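PDB 6MFI: metallo-beta-lactamase from Simiduia agarivorans, which probably hydrolyses beta-lactam antibiotics, as a two-zinc enzyme of subclass B3 of the metallo-beta-lactamases. Local coordinates for residues A[65-70]-A[195-200]; A[50-55]-A[246-251]; A[76-81]-A[178-183]; A[57-62]-A[94-99]. All coordinates share one frame; numbering follows the deposited sequence.

Overall arrangement
Contacts 1, 2 and 3 all lie where the two beta sheets of the alpha-beta/beta-alpha sandwich face each other; no hydrogen bond crosses any of the four. Contacts 1 and 3 are fully buried and closely related: strands 67-71 and 74-78 are neighbours in one sheet, strands 178-184 and 193-199 in the other. Contact 1 sets aliphatic carbons on an indole, contact 3 aliphatic against aliphatic. Contact 2 closes the same interface at two outermost strands, 50-53 and 248-250, and is only partly buried. Contact 4, about 15 Å from the chain's centre, lies on the outer face of the sheet that holds strands 56-58 and 67-71, where the end of helix 85-95 brings aromatic packing.

Contact 1 of 4, residues A[65-70]-A[195-200]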
# COMPACT_ATOMS: atom_id res chain seq x y z
N ALA A 65 3.84 -1.81 5.40
CA ALA A 65 4.43 -0.63 4.80
C ALA A 65 3.51 0.58 4.93
O ALA A 65 2.28 0.47 4.90
CB ALA A 65 4.75 -0.87 3.33
N ALA A 66 4.13 1.75 5.09
CA ALA A 66 3.45 3.03 5.04
C ALA A 66 4.37 4.01 4.31
O ALA A 66 5.53 4.15 4.69
CB ALA A 66 3.10 3.55 6.43
N ILE A 67 3.85 4.66 3.28
CA ILE A 67 4.66 5.47 2.38
C ILE A 67 4.33 6.94 2.62
O ILE A 67 3.18 7.36 2.48
CB ILE A 67 4.42 5.09 0.91
CG1 ILE A 67 4.61 3.59 0.72
CG2 ILE A 67 5.35 5.87 -0.00
CD1 ILE A 67 5.96 3.08 1.17
N LEU A 68 5.35 7.72 2.98
CA LEU A 68 5.23 9.15 3.19
C LEU A 68 5.88 9.89 2.03
O LEU A 68 7.05 9.65 1.72
CB LEU A 68 5.88 9.56 4.52
CG LEU A 68 5.80 11.05 4.89
CD1 LEU A 68 4.39 11.44 5.32
CD2 LEU A 68 6.82 11.38 5.97
N ILE A 69 5.13 10.79 1.41
CA ILE A 69 5.61 11.59 0.29
C ILE A 69 5.44 13.06 0.66
O ILE A 69 4.32 13.54 0.85
CB ILE A 69 4.85 11.27 -1.01
CG1 ILE A 69 4.99 9.78 -1.34
CG2 ILE A 69 5.36 12.12 -2.16
CD1 ILE A 69 3.80 9.20 -2.07
N THR A 70 6.56 13.77 0.77
CA THR A 70 6.59 15.13 1.28
C THR A 70 6.61 16.14 0.14
O THR A 70 7.25 15.91 -0.89
CB THR A 70 7.80 15.35 2.19
OG1 THR A 70 9.00 15.22 1.42
CG2 THR A 70 7.81 14.33 3.31
N TRP A 195 -0.84 2.86 -6.52
CA TRP A 195 -0.49 4.26 -6.67
C TRP A 195 0.85 4.41 -7.37
O TRP A 195 1.76 3.60 -7.19
CB TRP A 195 -0.44 4.95 -5.30
CG TRP A 195 -1.80 5.09 -4.68
CD1 TRP A 195 -2.38 4.26 -3.77
CD2 TRP A 195 -2.74 6.14 -4.92
NE1 TRP A 195 -3.63 4.71 -3.43
CE2 TRP A 195 -3.88 5.87 -4.12
CE3 TRP A 195 -2.75 7.28 -5.73
CZ2 TRP A 195 -5.00 6.70 -4.11
CZ3 TRP A 195 -3.86 8.10 -5.72
CH2 TRP A 195 -4.97 7.81 -4.92
N GLN A 196 0.96 5.46 -8.18
CA GLN A 196 2.17 5.73 -8.95
C GLN A 196 2.45 7.22 -8.94
O GLN A 196 1.57 8.03 -9.26
CB GLN A 196 2.03 5.22 -10.39
CG GLN A 196 2.87 5.96 -11.41
CD GLN A 196 2.31 5.83 -12.81
OE1 GLN A 196 1.26 6.40 -13.13
NE2 GLN A 196 3.01 5.09 -13.66
N TRP A 197 3.68 7.59 -8.57
CA TRP A 197 4.10 8.98 -8.54
C TRP A 197 5.56 9.06 -8.98
O TRP A 197 6.25 8.05 -9.13
CB TRP A 197 3.93 9.59 -7.14
CG TRP A 197 4.79 8.95 -6.09
CD1 TRP A 197 5.99 9.41 -5.63
CD2 TRP A 197 4.52 7.73 -5.38
NE1 TRP A 197 6.48 8.55 -4.67
CE2 TRP A 197 5.59 7.52 -4.50
CE3 TRP A 197 3.47 6.81 -5.41
CZ2 TRP A 197 5.65 6.41 -3.65
CZ3 TRP A 197 3.53 5.72 -4.56
CH2 TRP A 197 4.61 5.53 -3.70
N ARG A 198 6.02 10.29 -9.18
CA ARG A 198 7.40 10.55 -9.57
C ARG A 198 8.15 11.20 -8.40
O ARG A 198 7.61 12.06 -7.70
CB ARG A 198 7.47 11.46 -10.79
CG ARG A 198 6.99 10.82 -12.08
CD ARG A 198 7.60 11.48 -13.31
NE ARG A 198 7.39 12.93 -13.33
CZ ARG A 198 8.31 13.83 -12.98
NH1 ARG A 198 9.51 13.43 -12.58
NH2 ARG A 198 8.02 15.12 -13.03
N ALA A 199 9.39 10.77 -8.21
CA ALA A 199 10.25 11.29 -7.15
C ALA A 199 11.52 11.85 -7.77
O ALA A 199 12.22 11.14 -8.50
CB ALA A 199 10.57 10.21 -6.12
N CYS A 200 11.82 13.11 -7.48
CA CYS A 200 13.01 13.76 -8.00
C CYS A 200 13.88 14.29 -6.87
O CYS A 200 14.54 13.53 -6.16
CB CYS A 200 12.64 14.89 -8.96
SG CYS A 200 11.45 14.43 -10.24
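The interface between the two beta sheets of the sandwich is closed here by Trp197 of strand 193-199, whose indole meets Ile67 and Ile69 of strand 67-71. The closest fit belongs to Ile69. Its CD1 comes down over one face of the indole and stands 3.6 Å from the centroid of the six-membered ring, 19° off the ring normal, a CH-pi contact. The nearest single atom is Trp197 CE2, 3.5 Å from Ile69 CD1, on the bond shared by the two rings. One carbon further back, Ile69 CG1 leans toward the pyrrole part and lies 3.8 Å from Trp197 NE1.

Ile67 arrives differently. It offers its CG2 branch obliquely to the CZ2-CH2 side of the benzo ring, 3.7 Å from Trp197 CZ2 and 3.8 Å from Trp197 CH2. The two isoleucines, two residues apart on one strand, thus share the indole between them. With CG of Trp197 between the backbone N and the carbonyl carbon (chi1 64°), the ring projects toward strand 67-71 and presents a face to Ile69. The one polar atom of the indole is not left out of the packing: NE1 gives a hydrogen bond to Thr56 OG1, which ties the ring to the sheet that holds strands 56-58 and 67-71 and should limit its rocking. Ile78, from the adjoining strand 74-78, also touches the tryptophan. Large apolar side chains meeting in this way are characteristic of the hydrophobic core between the facing sheets of the metallo-beta-lactamase fold.

Contact 2 of 4, residues A[50-55]-A[246-251]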
# COMPACT_ATOMS: atom_id res chain seq x y z
N PHE A 50 13.05 5.06 6.89
CA PHE A 50 14.18 5.33 6.01
C PHE A 50 13.69 6.01 4.74
O PHE A 50 12.51 5.94 4.39
CB PHE A 50 14.97 4.05 5.68
CG PHE A 50 14.15 3.00 4.98
CD1 PHE A 50 14.11 2.94 3.60
CD2 PHE A 50 13.45 2.06 5.71
CE1 PHE A 50 13.37 1.97 2.95
CE2 PHE A 50 12.70 1.08 5.07
CZ PHE A 50 12.67 1.04 3.69
N ARG A 51 14.62 6.66 4.05
CA ARG A 51 14.32 7.35 2.81
C ARG A 51 14.36 6.38 1.64
O ARG A 51 15.35 5.66 1.45
CB ARG A 51 15.30 8.49 2.58
CG ARG A 51 15.44 8.93 1.13
CD ARG A 51 16.50 10.00 0.99
NE ARG A 51 16.13 11.23 1.70
CZ ARG A 51 15.83 12.37 1.10
NH1 ARG A 51 15.87 12.46 -0.23
NH2 ARG A 51 15.51 13.44 1.82
N VAL A 52 13.29 6.35 0.85
CA VAL A 52 13.26 5.52 -0.35
C VAL A 52 13.98 6.22 -1.50
O VAL A 52 14.99 5.72 -2.01
CB VAL A 52 11.81 5.17 -0.73
CG1 VAL A 52 11.78 4.37 -2.02
CG2 VAL A 52 11.14 4.40 0.40
N LEU A 53 13.48 7.39 -1.90
CA LEU A 53 14.09 8.18 -2.96
C LEU A 53 13.51 9.59 -2.98
O LEU A 53 12.29 9.76 -3.09
CB LEU A 53 13.90 7.50 -4.32
CG LEU A 53 14.86 7.94 -5.43
CD1 LEU A 53 15.22 6.77 -6.33
CD2 LEU A 53 14.28 9.08 -6.25
N GLY A 54 14.37 10.60 -2.88
CA GLY A 54 13.93 11.98 -2.88
C GLY A 54 12.97 12.34 -1.76
O GLY A 54 13.33 12.27 -0.58
N ASN A 55 11.76 12.74 -2.12
CA ASN A 55 10.75 13.15 -1.15
C ASN A 55 9.95 11.99 -0.58
O ASN A 55 9.05 12.21 0.23
CB ASN A 55 9.79 14.16 -1.79
CG ASN A 55 9.00 13.57 -2.95
OD1 ASN A 55 9.39 12.55 -3.53
ND2 ASN A 55 7.88 14.20 -3.28
N CYS A 246 7.28 2.31 -14.50
CA CYS A 246 7.57 1.77 -13.17
C CYS A 246 9.05 1.47 -13.07
O CYS A 246 9.53 0.49 -13.66
CB CYS A 246 6.72 0.52 -12.95
SG CYS A 246 7.08 -0.45 -11.47
N ASP A 247 9.78 2.31 -12.34
CA ASP A 247 11.20 2.09 -12.09
C ASP A 247 11.49 1.52 -10.71
O ASP A 247 12.44 0.74 -10.56
CB ASP A 247 11.98 3.40 -12.26
CG ASP A 247 11.73 4.07 -13.60
OD1 ASP A 247 11.78 3.36 -14.63
OD2 ASP A 247 11.48 5.29 -13.62
N LEU A 248 10.69 1.87 -9.71
CA LEU A 248 10.88 1.41 -8.34
C LEU A 248 9.55 0.86 -7.83
O LEU A 248 8.51 1.50 -8.01
CB LEU A 248 11.38 2.54 -7.44
CG LEU A 248 12.07 2.18 -6.11
CD1 LEU A 248 13.03 3.28 -5.71
CD2 LEU A 248 11.05 1.94 -5.01
N LEU A 249 9.59 -0.31 -7.20
CA LEU A 249 8.39 -1.00 -6.74
C LEU A 249 8.35 -1.03 -5.22
O LEU A 249 9.35 -1.31 -4.56
CB LEU A 249 8.33 -2.43 -7.29
CG LEU A 249 7.07 -3.22 -6.97
CD1 LEU A 249 5.87 -2.66 -7.72
CD2 LEU A 249 7.26 -4.69 -7.30
N LEU A 250 7.17 -0.76 -4.67
CA LEU A 250 6.92 -0.82 -3.24
C LEU A 250 5.62 -1.58 -2.99
O LEU A 250 4.67 -1.49 -3.78
CB LEU A 250 6.84 0.58 -2.61
CG LEU A 250 8.16 1.35 -2.51
CD1 LEU A 250 7.91 2.77 -2.03
CD2 LEU A 250 9.13 0.63 -1.60
N THR A 251 5.57 -2.32 -1.88
CA THR A 251 4.44 -3.17 -1.58
C THR A 251 3.99 -2.97 -0.14
O THR A 251 4.82 -2.74 0.75
CB THR A 251 4.77 -4.65 -1.81
OG1 THR A 251 5.99 -4.98 -1.14
CG2 THR A 251 4.93 -4.92 -3.30
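Val52 is the bump of this contact, and the methyl ends of Leu248 and Leu250 form the hollow that takes it. Its CG1 does all the touching for the valine. It rests against both prongs of the Leu248 fork, 3.9 Å from Leu248 CD2 and 4.0 Å from Leu248 CD1, while Leu250 CD1 adds a further wall, 4.2 Å from Val52 CG1. With CG1 anti to the backbone N (chi1 177°), the valine drives that one methyl into the hollow.

Leu53 adds a looser shoulder: its CD1 meets Leu248 CD1 at 4.2 Å. Leu248 CD1 therefore sits in a notch between the two neighbouring side chains of strand 50-53. That successive residues both point across the gap is explained by the backbone, since Val52 and Leu53 together face Thr56 in a classic beta bulge.

The short strands run at 136° to one another, their axes approaching to 9.8 Å. Each of the three residue pairs meets methyl to methyl. Leu208 touches Val52 and Thr206 touches Leu53, both from strand 206-210, the neighbour of 248-250 in its sheet. Strands 50-53 and 248-250 are outermost strands of their respective sheets, and their interlocking methyls close the margin where those two edges come together.

Contact 3 of 4, residues A[76-81]-A[178-183]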
# COMPACT_ATOMS: atom_id res chain seq x y z
N VAL A 76 1.60 13.57 1.63
CA VAL A 76 0.64 12.50 1.38
C VAL A 76 1.15 11.24 2.06
O VAL A 76 2.34 10.92 1.97
CB VAL A 76 0.42 12.27 -0.13
CG1 VAL A 76 -0.59 11.16 -0.36
CG2 VAL A 76 -0.03 13.56 -0.81
N LEU A 77 0.25 10.54 2.74
CA LEU A 77 0.60 9.33 3.47
C LEU A 77 -0.31 8.20 3.00
O LEU A 77 -1.53 8.31 3.08
CB LEU A 77 0.46 9.53 4.98
CG LEU A 77 0.72 8.31 5.86
CD1 LEU A 77 2.16 7.84 5.73
CD2 LEU A 77 0.38 8.62 7.31
N ILE A 78 0.29 7.12 2.51
CA ILE A 78 -0.44 5.96 2.03
C ILE A 78 -0.38 4.87 3.10
O ILE A 78 0.70 4.55 3.61
CB ILE A 78 0.12 5.44 0.69
CG1 ILE A 78 0.43 6.61 -0.24
CG2 ILE A 78 -0.86 4.49 0.04
CD1 ILE A 78 1.31 6.24 -1.41
N ASP A 79 -1.55 4.32 3.44
CA ASP A 79 -1.70 3.22 4.39
C ASP A 79 -1.37 3.65 5.81
O ASP A 79 -0.61 4.61 6.03
CB ASP A 79 -0.84 2.02 3.98
CG ASP A 79 -1.47 1.21 2.87
OD1 ASP A 79 -2.66 1.43 2.57
OD2 ASP A 79 -0.77 0.35 2.29
N SER A 80 -1.93 2.94 6.79
CA SER A 80 -1.76 3.25 8.20
C SER A 80 -1.27 2.08 9.03
O SER A 80 -0.86 2.30 10.18
CB SER A 80 -3.09 3.75 8.79
OG SER A 80 -4.04 2.69 8.85
N GLY A 81 -1.30 0.86 8.51
CA GLY A 81 -1.10 -0.30 9.34
C GLY A 81 -2.32 -0.51 10.24
O GLY A 81 -3.38 0.08 10.05
N LEU A 178 3.09 17.83 -5.34
CA LEU A 178 2.91 16.38 -5.38
C LEU A 178 1.79 15.99 -6.33
O LEU A 178 0.78 16.70 -6.46
CB LEU A 178 2.62 15.85 -3.97
CG LEU A 178 3.58 16.34 -2.89
CD1 LEU A 178 3.12 15.88 -1.51
CD2 LEU A 178 4.99 15.85 -3.19
N ARG A 179 1.96 14.85 -6.98
CA ARG A 179 1.00 14.37 -7.96
C ARG A 179 1.05 12.85 -8.00
O ARG A 179 2.08 12.27 -8.37
CB ARG A 179 1.29 14.96 -9.34
CG ARG A 179 0.53 14.31 -10.48
CD ARG A 179 0.09 15.34 -11.50
NE ARG A 179 -0.42 14.72 -12.71
CZ ARG A 179 0.20 14.75 -13.89
NH1 ARG A 179 1.37 15.37 -14.00
NH2 ARG A 179 -0.34 14.16 -14.94
N LEU A 180 -0.06 12.21 -7.62
CA LEU A 180 -0.18 10.76 -7.63
C LEU A 180 -1.37 10.35 -8.49
O LEU A 180 -2.38 11.05 -8.55
CB LEU A 180 -0.37 10.21 -6.21
CG LEU A 180 0.57 10.68 -5.10
CD1 LEU A 180 -0.02 11.87 -4.35
CD2 LEU A 180 0.86 9.54 -4.14
N THR A 181 -1.23 9.21 -9.16
CA THR A 181 -2.30 8.63 -9.96
C THR A 181 -2.61 7.23 -9.44
O THR A 181 -1.69 6.44 -9.21
CB THR A 181 -1.92 8.57 -11.45
OG1 THR A 181 -1.57 9.89 -11.90
CG2 THR A 181 -3.07 8.04 -12.28
N ALA A 182 -3.89 6.94 -9.26
CA ALA A 182 -4.33 5.65 -8.76
C ALA A 182 -4.79 4.76 -9.91
O ALA A 182 -5.23 5.24 -10.96
CB ALA A 182 -5.47 5.80 -7.75
N TYR A 183 -4.69 3.45 -9.70
CA TYR A 183 -5.15 2.46 -10.66
C TYR A 183 -5.91 1.38 -9.90
O TYR A 183 -5.35 0.74 -9.01
CB TYR A 183 -3.98 1.86 -11.44
CG TYR A 183 -3.16 2.88 -12.19
CD1 TYR A 183 -3.53 3.28 -13.47
CD2 TYR A 183 -2.03 3.45 -11.63
CE1 TYR A 183 -2.79 4.22 -14.17
CE2 TYR A 183 -1.28 4.39 -12.31
CZ TYR A 183 -1.67 4.77 -13.58
OH TYR A 183 -0.92 5.70 -14.27
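Leu180 reaches from strand 178-184 to Val76 of strand 74-78, and its course shows how these two sheets are joined. From CB the chain leaves with CG anti to the carbonyl carbon (chi1 -48°), and neither CB nor CG comes within 4.2 Å of the opposite segment. The work falls to the two methyls at the fork. CD1 lies against both branches of Val76, 3.9 Å from Val76 CG2 and 4.1 Å from Val76 CG1, the two side chains lying alongside one another and pointing opposite ways. CD2 turns instead to Ile78, two residues beyond Val76 on strand 74-78, and approaches Ile78 CD1 at 4.3 Å, a lighter touch.

Leu178, two residues earlier, reaches the same Val76 methyl: Leu178 CD1 is 4.0 Å from Val76 CG2 and 4.2 Å from the Val76 backbone N. Val76 CG2 thus meets the CD1 methyls of both leucines, which approach it roughly at right angles. The strands run at 31° to each other with axes 10.1 Å apart, and the meeting of Val76 with Leu178 and Leu180 is followed along them by that of Ile78 with Leu180. Ile69 of strand 67-71 touches both leucines, and Trp197 packs on Leu180 and Ile78, making one continuous core with the valine. No polar atom of a side chain takes part in the meeting; all four touching residues are buried, so cohesion here comes from dispersion and the exclusion of water.

Contact 4 of 4, residues A[57-62]-A[94-99]; sequences YYVGTC and ARLGFS
Tyr57 and Phe98 meet as an offset edge-to-face pair, the edge of the phenylalanine directed at the face of the tyrosine. Their centroids are 5.2 Å apart and the planes stand at 60°. Phe98, with CG anti to the carbonyl carbon (chi1 -63°), brings its CE2-CZ side to the tyrosine: CE2 lies over the Tyr57 ring, displaced toward its rim, and both CE2 and CZ of Phe98 come to 3.6 Å from Tyr57 CE1.

The close packing continues with Leu96, whose two methyls meet different parts of Tyr57, CD1 also reaching Val59. CD1 fits between Val59 and the base of the Tyr57 side chain, 3.7 Å from Val59 CG1 and 3.8 Å from Tyr57 CB; CD2 lies obliquely against the ring, 3.8 Å from Tyr57 CD2. Leu96 and Phe98 thus occupy different parts of one tyrosine, an arrangement that should restrict the swing of its ring. Phe98 also touches Leu68 and Thr70 of strand 67-71, so it spans two neighbouring strands.

The outer side is much looser. Ala94, Arg95 and Gly97 are exposed, while Leu96 and Phe98 are partly so, in contrast to the buried Tyr57 and Val59. Between the two packing residues Gly97, with positive phi (93°), is the first residue after the helix to leave helical geometry, in a Schellman motif; Gly97 N bonds back to Ala94 O at 3.0 Å. On the other segment, just past the strand, Val59 O accepts a hydrogen bond from Asn92 ND2, a polar tie to the same helix. Helix 85-95, packed on the outer face of the sheet, belongs to a helical layer of the alpha-beta/beta-alpha sandwich.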
# COMPACT_ATOMS: atom_id res chain seq x y z
N TYR A 57 9.49 8.49 1.58
CA TYR A 57 10.06 7.80 2.73
C TYR A 57 9.21 6.59 3.10
O TYR A 57 8.01 6.55 2.81
CB TYR A 57 10.18 8.72 3.95
CG TYR A 57 11.01 9.96 3.73
CD1 TYR A 57 10.47 11.10 3.15
CD2 TYR A 57 12.35 10.00 4.12
CE1 TYR A 57 11.23 12.23 2.95
CE2 TYR A 57 13.12 11.13 3.92
CZ TYR A 57 12.55 12.24 3.34
OH TYR A 57 13.32 13.37 3.14
N TYR A 58 9.84 5.62 3.75
CA TYR A 58 9.16 4.48 4.34
C TYR A 58 8.97 4.77 5.83
O TYR A 58 9.95 4.96 6.55
CB TYR A 58 9.95 3.19 4.13
CG TYR A 58 9.29 1.95 4.68
CD1 TYR A 58 9.44 1.58 6.01
CD2 TYR A 58 8.53 1.13 3.86
CE1 TYR A 58 8.84 0.44 6.51
CE2 TYR A 58 7.93 -0.01 4.35
CZ TYR A 58 8.08 -0.35 5.68
OH TYR A 58 7.48 -1.49 6.17
N VAL A 59 7.71 4.79 6.27
CA VAL A 59 7.40 5.10 7.66
C VAL A 59 6.57 3.99 8.31
O VAL A 59 5.95 4.20 9.35
CB VAL A 59 6.68 6.46 7.78
CG1 VAL A 59 7.62 7.59 7.38
CG2 VAL A 59 5.42 6.48 6.92
N GLY A 60 6.56 2.80 7.71
CA GLY A 60 5.78 1.69 8.20
C GLY A 60 6.52 0.86 9.23
O GLY A 60 7.61 1.21 9.70
N THR A 61 5.92 -0.27 9.57
CA THR A 61 6.49 -1.21 10.53
C THR A 61 7.47 -2.14 9.80
O THR A 61 7.79 -1.95 8.63
CB THR A 61 5.39 -1.99 11.23
OG1 THR A 61 4.70 -2.80 10.28
CG2 THR A 61 4.40 -1.04 11.88
N CYS A 62 7.96 -3.16 10.51
CA CYS A 62 8.76 -4.19 9.87
C CYS A 62 7.93 -5.15 9.03
O CYS A 62 8.49 -5.85 8.17
CB CYS A 62 9.55 -4.99 10.91
SG CYS A 62 10.71 -4.02 11.90
N ALA A 94 7.69 11.42 13.00
CA ALA A 94 8.38 12.36 13.88
C ALA A 94 9.88 12.11 13.90
O ALA A 94 10.66 13.07 14.05
CB ALA A 94 7.80 12.27 15.29
N ARG A 95 10.31 10.86 13.75
CA ARG A 95 11.74 10.56 13.72
C ARG A 95 12.42 11.24 12.54
O ARG A 95 13.56 11.72 12.66
CB ARG A 95 11.97 9.05 13.67
CG ARG A 95 11.59 8.32 14.94
CD ARG A 95 11.79 6.82 14.81
NE ARG A 95 13.19 6.47 14.59
CZ ARG A 95 13.71 5.27 14.82
NH1 ARG A 95 12.94 4.29 15.29
NH2 ARG A 95 15.00 5.04 14.60
N LEU A 96 11.74 11.29 11.40
CA LEU A 96 12.29 11.98 10.23
C LEU A 96 12.24 13.49 10.36
O LEU A 96 12.87 14.19 9.56
CB LEU A 96 11.53 11.55 8.97
CG LEU A 96 11.73 10.10 8.51
CD1 LEU A 96 10.62 9.69 7.56
CD2 LEU A 96 13.09 9.93 7.86
N GLY A 97 11.51 14.02 11.35
CA GLY A 97 11.40 15.45 11.54
C GLY A 97 10.22 16.10 10.87
O GLY A 97 10.18 17.34 10.80
N PHE A 98 9.26 15.33 10.37
CA PHE A 98 8.10 15.87 9.68
C PHE A 98 6.93 16.00 10.64
O PHE A 98 6.74 15.19 11.55
CB PHE A 98 7.71 14.98 8.50
CG PHE A 98 8.76 14.90 7.43
CD1 PHE A 98 9.10 16.03 6.69
CD2 PHE A 98 9.42 13.71 7.16
CE1 PHE A 98 10.06 15.96 5.70
CE2 PHE A 98 10.39 13.64 6.18
CZ PHE A 98 10.71 14.77 5.45
N SER A 99 6.13 17.04 10.42
CA SER A 99 4.96 17.31 11.26
C SER A 99 3.78 16.46 10.80
O SER A 99 3.50 16.37 9.60
CB SER A 99 4.60 18.79 11.22
OG SER A 99 3.32 19.02 11.77